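Long-range contacts in SLT domain-containing protein (Bdellovibrio bacteriovorus HD100, PDB 6TAB), which probably acts as a lysozyme-like peptidoglycan hydrolase with altered substrate specificity that facilitates exit of the predator from its prey cell: residues A[73-77]-A[249-253]; A[148-154]-A[165-171]. All blocks are in the same frame, centred on the assembly; numbering follows the deposited sequence. Where two conformers were deposited one is given.

Contact 1. Residues A[73-77]-A[249-253]; sequences SREVI and NLSIC. Unlike the reference sequence in segment 73-77: Ser73 (reference Leu). With SO4 (sulfate ion), chain C.
Val76 sets its two methyls against two different side chains of 249-253. CG1, anti to the backbone N (chi1 171°), meets CD2 of Leu250 at 3.9 Å, the two side chains lying at about a right angle; CG2 leans on the end of Ile252, 3.9 Å from its CD1, at an oblique angle. Ile252 serves two neighbours because its branches part: CG1 and CD1 run to Val76, while CG2 lies against the Glu75 chain, 3.7 Å from Glu75 OE2. The extended Glu75 lays its stem and carboxylate across that methyl. Its OE2 accepts from a water that also lies 2.8 Å from Ser251 OG, and OE1 is taken by Gln127. Arg74 grips a sulfate, probably from the crystallisation liquor: its backbone N and NE both give to sulfate O3, and NH2 reaches O2 at 3.0 Å in an almost straight bond (177°). Ile77 CD1 lies over one guanidinium face, toward its rim, and NH1 turns to Glu81 and Tyr95. Phe134 of helix 125-144 backs Val76, and Tyr131 Leu250. What passes between the segments is methyl packing and one water bridge; Gln130 takes the N-H groups of Glu75 and Val76, and the Cys253-Cys117 disulfide secures the C-terminal side.

Contact 2. Residues A[148-154]-A[165-171]; sequences TAMSYTE and ISRGLLQ
Ile165 and Thr153 form a non-hydrogen-bonded pair of the antiparallel hairpin in this lysozyme-like SLT domain, and Ile165 CG2 comes within 4.1 Å of Ser151 CB on the same face. That methyl also lies over the centre of the Arg167 guanidinium. Ser166 is the hydrogen-bonded partner of Tyr152: its N gives to Tyr152 O and its O receives Tyr152 N, each at 2.9 Å. On the other face of the sheet its hydroxyl donates to Glu154 OE2 at 2.6 Å, using the anti lone pair of that oxygen. The Glu154 chain folds back at chi2 (-74°), which brings the carboxylate to the serine. Arg167 pairs with Ser151, and its NH1 goes on to His191. Gly168, at a positive phi that favours glycine, follows; its N gives to Met150 O at 2.9 Å, in the carbonyl plane, and its CA makes a CA-H...O contact with Thr148 O. Leu169 lays CD2 along the backbone of Thr148, 3.7 Å from its N, and a water links Leu169 N to Thr148 OG1, which also bonds His191 O. Gln171 closes the type I turn begun at Gly168. Bent at chi2, its side chain crosses that of Met150 at about a right angle and touches Glu143, of the Glu-Ser motif of SLT domains, on helix 125-144. NE2 gives a straight bond (178°) to a lone pair of Gly168 O and a longer one, 3.3 Å, to Met150 O from above the carbonyl plane. Both recipients lie in the amide plane, so the two N-H groups fix its rotation. Between turn and strand, then, the Gly168 N bond is the main link and the NE2 bond a poorer addition, while the short Ser166 OG bond fixes where the Glu154 carboxylate points.

Overall arrangement
Contact 1 brings together the two ends of the modelled chain: 73-77 comes ahead of helix 87-101, whereas the other segment, 249-253, is a loop after helix 238-248. Contact 2 falls between them in sequence, within the hairpin of strands 151-154 and 163-167 and the turn that follows. Their centres are 29 Å apart, on opposite sides of the chain's centre, and their nearest atoms stay about 14 Å from each other. Helix 125-144 is their common element, lending Tyr131 and Phe134 to contact 1 and Glu143 and Ser144 to contact 2. The closure of the termini and the hairpin of the lysozyme-like SLT domain are therefore separate features, related through one long helix.

Contact 1. Residues A[73-77]-A[249-253]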
loop_
_atom_site.group_PDB
_atom_site.type_symbol
_atom_site.label_atom_id
_atom_site.label_comp_id
_atom_site.label_asym_id
_atom_site.label_seq_id
_atom_site.Cartn_x
_atom_site.Cartn_y
_atom_site.Cartn_z
ATOM N N SER A 73 -5.927 3.363 23.155
ATOM C CA SER A 73 -4.699 3.847 22.526
ATOM C C SER A 73 -4.148 2.733 21.623
ATOM O O SER A 73 -4.281 1.525 21.884
ATOM C CB SER A 73 -3.691 4.315 23.545
ATOM O OG SER A 73 -2.860 3.246 23.964
ATOM N N ARG A 74 -3.501 3.161 20.554
ATOM C CA ARG A 74 -3.079 2.245 19.521
ATOM C C ARG A 74 -1.812 1.491 19.955
ATOM O O ARG A 74 -0.973 2.016 20.691
ATOM C CB ARG A 74 -2.806 3.025 18.241
ATOM C CG ARG A 74 -4.056 3.590 17.575
ATOM C CD ARG A 74 -3.746 4.483 16.398
ATOM N NE ARG A 74 -3.066 5.728 16.814
ATOM C CZ ARG A 74 -2.480 6.588 15.992
ATOM N NH1 ARG A 74 -2.399 6.330 14.683
ATOM N NH2 ARG A 74 -1.908 7.697 16.492
ATOM N N GLU A 75 -1.651 0.269 19.457
ATOM C CA GLU A 75 -0.430 -0.514 19.627
ATOM C C GLU A 75 0.632 -0.178 18.565
ATOM O O GLU A 75 1.863 -0.303 18.859
ATOM C CB GLU A 75 -0.732 -2.017 19.672
ATOM C CG GLU A 75 -1.435 -2.448 20.948
ATOM C CD GLU A 75 -1.925 -3.881 20.862
ATOM O OE1 GLU A 75 -3.034 -4.088 20.325
ATOM O OE2 GLU A 75 -1.180 -4.786 21.333
ATOM N N VAL A 76 0.210 0.168 17.349
ATOM C CA VAL A 76 1.124 0.451 16.204
ATOM C C VAL A 76 0.700 1.782 15.563
ATOM O O VAL A 76 -0.492 1.989 15.282
ATOM C CB VAL A 76 1.084 -0.710 15.187
ATOM C CG1 VAL A 76 1.843 -0.351 13.907
ATOM C CG2 VAL A 76 1.631 -2.003 15.820
ATOM N N ILE A 77 1.687 2.689 15.367
ATOM C CA ILE A 77 1.497 4.051 14.803
ATOM C C ILE A 77 2.194 4.173 13.451
ATOM O O ILE A 77 3.386 3.832 13.329
ATOM C CB ILE A 77 2.124 5.114 15.728
ATOM C CG1 ILE A 77 1.761 4.892 17.183
ATOM C CG2 ILE A 77 1.820 6.513 15.216
ATOM C CD1 ILE A 77 0.339 5.027 17.436
ATOM N N ASN A 249 8.658 -7.298 12.785
ATOM C CA ASN A 249 9.097 -6.893 14.146
ATOM C C ASN A 249 8.074 -6.002 14.874
ATOM O O ASN A 249 8.349 -5.590 16.027
ATOM C CB ASN A 249 10.496 -6.278 14.077
ATOM C CG ASN A 249 11.551 -7.338 13.776
ATOM O OD1 ASN A 249 12.355 -7.200 12.869
ATOM N ND2 ASN A 249 11.610 -8.377 14.598
ATOM N N LEU A 250 6.905 -5.731 14.281
ATOM C CA LEU A 250 5.855 -5.068 15.012
ATOM C C LEU A 250 5.477 -5.940 16.224
ATOM O O LEU A 250 5.362 -7.184 16.096
ATOM C CB LEU A 250 4.648 -4.825 14.094
ATOM C CG LEU A 250 4.813 -3.839 12.886
ATOM C CD1 LEU A 250 3.554 -3.889 12.078
ATOM C CD2 LEU A 250 5.133 -2.441 13.420
ATOM N N SER A 251 5.190 -5.314 17.379
ATOM C CA SER A 251 4.887 -6.059 18.614
ATOM C C SER A 251 3.683 -6.989 18.419
ATOM O O SER A 251 3.654 -8.114 18.940
ATOM C CB SER A 251 4.749 -5.127 19.828
ATOM O OG SER A 251 3.657 -4.211 19.643
ATOM N N ILE A 252 2.699 -6.523 17.660
ATOM C CA ILE A 252 1.472 -7.320 17.413
ATOM C C ILE A 252 1.736 -8.559 16.540
ATOM O O ILE A 252 0.891 -9.493 16.504
ATOM C CB ILE A 252 0.325 -6.448 16.855
ATOM C CG1 ILE A 252 0.661 -5.867 15.472
ATOM C CG2 ILE A 252 -0.078 -5.398 17.896
ATOM C CD1 ILE A 252 -0.463 -5.115 14.802
ATOM N N CYS A 253 2.812 -8.556 15.757
ATOM C CA CYS A 253 3.132 -9.603 14.777
ATOM C C CYS A 253 4.058 -10.680 15.364
ATOM O O CYS A 253 4.057 -11.833 14.892
ATOM C CB CYS A 253 3.797 -9.019 13.530
ATOM S SG CYS A 253 2.637 -8.138 12.452
HETATM S S SO4 C . -2.533 7.287 20.338
HETATM O O1 SO4 C . -3.490 7.958 21.160
HETATM O O2 SO4 C . -1.859 8.162 19.418
HETATM O O3 SO4 C . -3.238 6.220 19.735
HETATM O O4 SO4 C . -1.486 6.806 21.145
HETATM O O HOH W 1 1.635 -5.050 21.322
#

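Contact 2. Residues A[148-154]-A[165-171]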
loop_
_atom_site.group_PDB
_atom_site.type_symbol
_atom_site.label_atom_id
_atom_site.label_comp_id
_atom_site.label_asym_id
_atom_site.label_seq_id
_atom_site.Cartn_x
_atom_site.Cartn_y
_atom_site.Cartn_z
ATOM N N THR A 148 3.809 14.247 -1.417
ATOM C CA THR A 148 2.570 14.145 -2.211
ATOM C C THR A 148 2.729 14.784 -3.604
ATOM O O THR A 148 1.987 14.391 -4.549
ATOM C CB THR A 148 1.363 14.683 -1.432
ATOM O OG1 THR A 148 0.128 14.185 -1.963
ATOM C CG2 THR A 148 1.321 16.203 -1.347
ATOM N N ALA A 149 3.669 15.735 -3.767
ATOM C CA ALA A 149 3.871 16.407 -5.088
ATOM C C ALA A 149 4.708 15.581 -6.090
ATOM O O ALA A 149 4.835 15.975 -7.241
ATOM C CB ALA A 149 4.536 17.757 -4.880
ATOM N N MET A 150 5.284 14.450 -5.659
ATOM C CA MET A 150 6.251 13.726 -6.495
ATOM C C MET A 150 5.607 13.238 -7.809
ATOM O O MET A 150 4.526 12.597 -7.822
ATOM C CB MET A 150 6.843 12.521 -5.758
ATOM C CG MET A 150 7.947 11.825 -6.547
ATOM S SD MET A 150 8.812 10.526 -5.623
ATOM C CE MET A 150 9.559 9.677 -7.022
ATOM N N SER A 151 6.305 13.481 -8.930
ATOM C CA SER A 151 5.945 12.887 -10.227
ATOM C C SER A 151 7.203 12.267 -10.858
ATOM O O SER A 151 8.292 12.887 -10.780
ATOM C CB SER A 151 5.288 13.910 -11.133
ATOM O OG SER A 151 6.172 14.962 -11.414
ATOM N N TYR A 152 7.040 11.102 -11.519
ATOM C CA TYR A 152 8.173 10.381 -12.180
ATOM C C TYR A 152 7.717 9.813 -13.538
ATOM O O TYR A 152 6.714 9.096 -13.611
ATOM C CB TYR A 152 8.692 9.241 -11.291
ATOM C CG TYR A 152 9.795 8.418 -11.912
ATOM C CD1 TYR A 152 11.104 8.880 -11.949
ATOM C CD2 TYR A 152 9.541 7.190 -12.503
ATOM C CE1 TYR A 152 12.127 8.142 -12.530
ATOM C CE2 TYR A 152 10.558 6.434 -13.076
ATOM C CZ TYR A 152 11.854 6.906 -13.089
ATOM O OH TYR A 152 12.859 6.175 -13.655
ATOM N N THR A 153 8.450 10.142 -14.608
ATOM C CA THR A 153 8.166 9.633 -15.940
ATOM C C THR A 153 8.808 8.248 -16.138
ATOM O O THR A 153 10.035 8.068 -16.056
ATOM C CB THR A 153 8.633 10.613 -17.026
ATOM O OG1 THR A 153 8.027 11.881 -16.767
ATOM C CG2 THR A 153 8.244 10.133 -18.408
ATOM N N GLU A 154 7.941 7.248 -16.373
ATOM C CA GLU A 154 8.334 5.831 -16.552
ATOM C C GLU A 154 8.857 5.584 -17.984
ATOM O O GLU A 154 8.762 6.456 -18.879
ATOM C CB GLU A 154 7.121 4.931 -16.253
ATOM C CG GLU A 154 6.493 5.087 -14.872
ATOM C CD GLU A 154 7.250 4.499 -13.691
ATOM O OE1 GLU A 154 8.293 3.828 -13.914
ATOM O OE2 GLU A 154 6.755 4.662 -12.541
ATOM N N ILE A 165 3.173 8.601 -16.299
ATOM C CA ILE A 165 3.650 9.460 -15.192
ATOM C C ILE A 165 3.074 8.912 -13.879
ATOM O O ILE A 165 1.841 8.905 -13.675
ATOM C CB ILE A 165 3.309 10.954 -15.433
ATOM C CG1 ILE A 165 3.827 11.460 -16.801
ATOM C CG2 ILE A 165 3.834 11.800 -14.273
ATOM C CD1 ILE A 165 3.380 12.867 -17.192
ATOM N N SER A 166 3.964 8.470 -12.974
ATOM C CA SER A 166 3.582 7.982 -11.665
ATOM C C SER A 166 3.522 9.169 -10.685
ATOM O O SER A 166 4.436 10.015 -10.715
ATOM C CB SER A 166 4.554 6.893 -11.228
ATOM O OG SER A 166 4.465 5.753 -12.086
ATOM N N ARG A 167 2.501 9.201 -9.816
ATOM C CA ARG A 167 2.200 10.410 -9.043
ATOM C C ARG A 167 1.888 10.132 -7.571
ATOM O O ARG A 167 1.226 9.144 -7.194
ATOM C CB ARG A 167 1.011 11.159 -9.667
ATOM C CG ARG A 167 1.233 11.648 -11.095
ATOM C CD ARG A 167 0.028 12.327 -11.692
ATOM N NE ARG A 167 0.219 12.820 -13.039
ATOM C CZ ARG A 167 0.828 13.921 -13.432
ATOM N NH1 ARG A 167 1.290 14.766 -12.519
ATOM N NH2 ARG A 167 0.936 14.179 -14.742
ATOM N N GLY A 168 2.303 11.102 -6.731
ATOM C CA GLY A 168 1.831 11.150 -5.338
ATOM C C GLY A 168 2.471 10.114 -4.411
ATOM O O GLY A 168 3.490 9.476 -4.727
ATOM N N LEU A 169 1.830 9.948 -3.250
ATOM C CA LEU A 169 2.425 9.219 -2.114
ATOM C C LEU A 169 2.839 7.785 -2.501
ATOM O O LEU A 169 3.912 7.299 -2.070
ATOM C CB LEU A 169 1.468 9.207 -0.916
ATOM C CG LEU A 169 1.227 10.541 -0.215
ATOM C CD1 LEU A 169 0.259 10.326 0.938
ATOM C CD2 LEU A 169 2.537 11.187 0.247
ATOM N N LEU A 170 1.951 7.060 -3.220
ATOM C CA LEU A 170 2.170 5.635 -3.595
ATOM C C LEU A 170 2.560 5.467 -5.082
ATOM O O LEU A 170 2.626 4.345 -5.588
ATOM C CB LEU A 170 0.899 4.831 -3.250
ATOM C CG LEU A 170 0.629 4.627 -1.757
ATOM C CD1 LEU A 170 -0.784 4.118 -1.527
ATOM C CD2 LEU A 170 1.660 3.698 -1.134
ATOM N N GLN A 171 2.845 6.577 -5.779
ATOM C CA GLN A 171 3.347 6.522 -7.166
ATOM C C GLN A 171 2.366 5.697 -8.047
ATOM O O GLN A 171 2.739 4.744 -8.742
ATOM C CB GLN A 171 4.810 6.067 -7.211
ATOM C CG GLN A 171 5.753 7.147 -6.627
ATOM C CD GLN A 171 5.867 8.354 -7.538
ATOM O OE1 GLN A 171 6.582 8.320 -8.548
ATOM N NE2 GLN A 171 5.157 9.429 -7.210
HETATM O O HOH W 2 -0.555 11.773 -3.137
#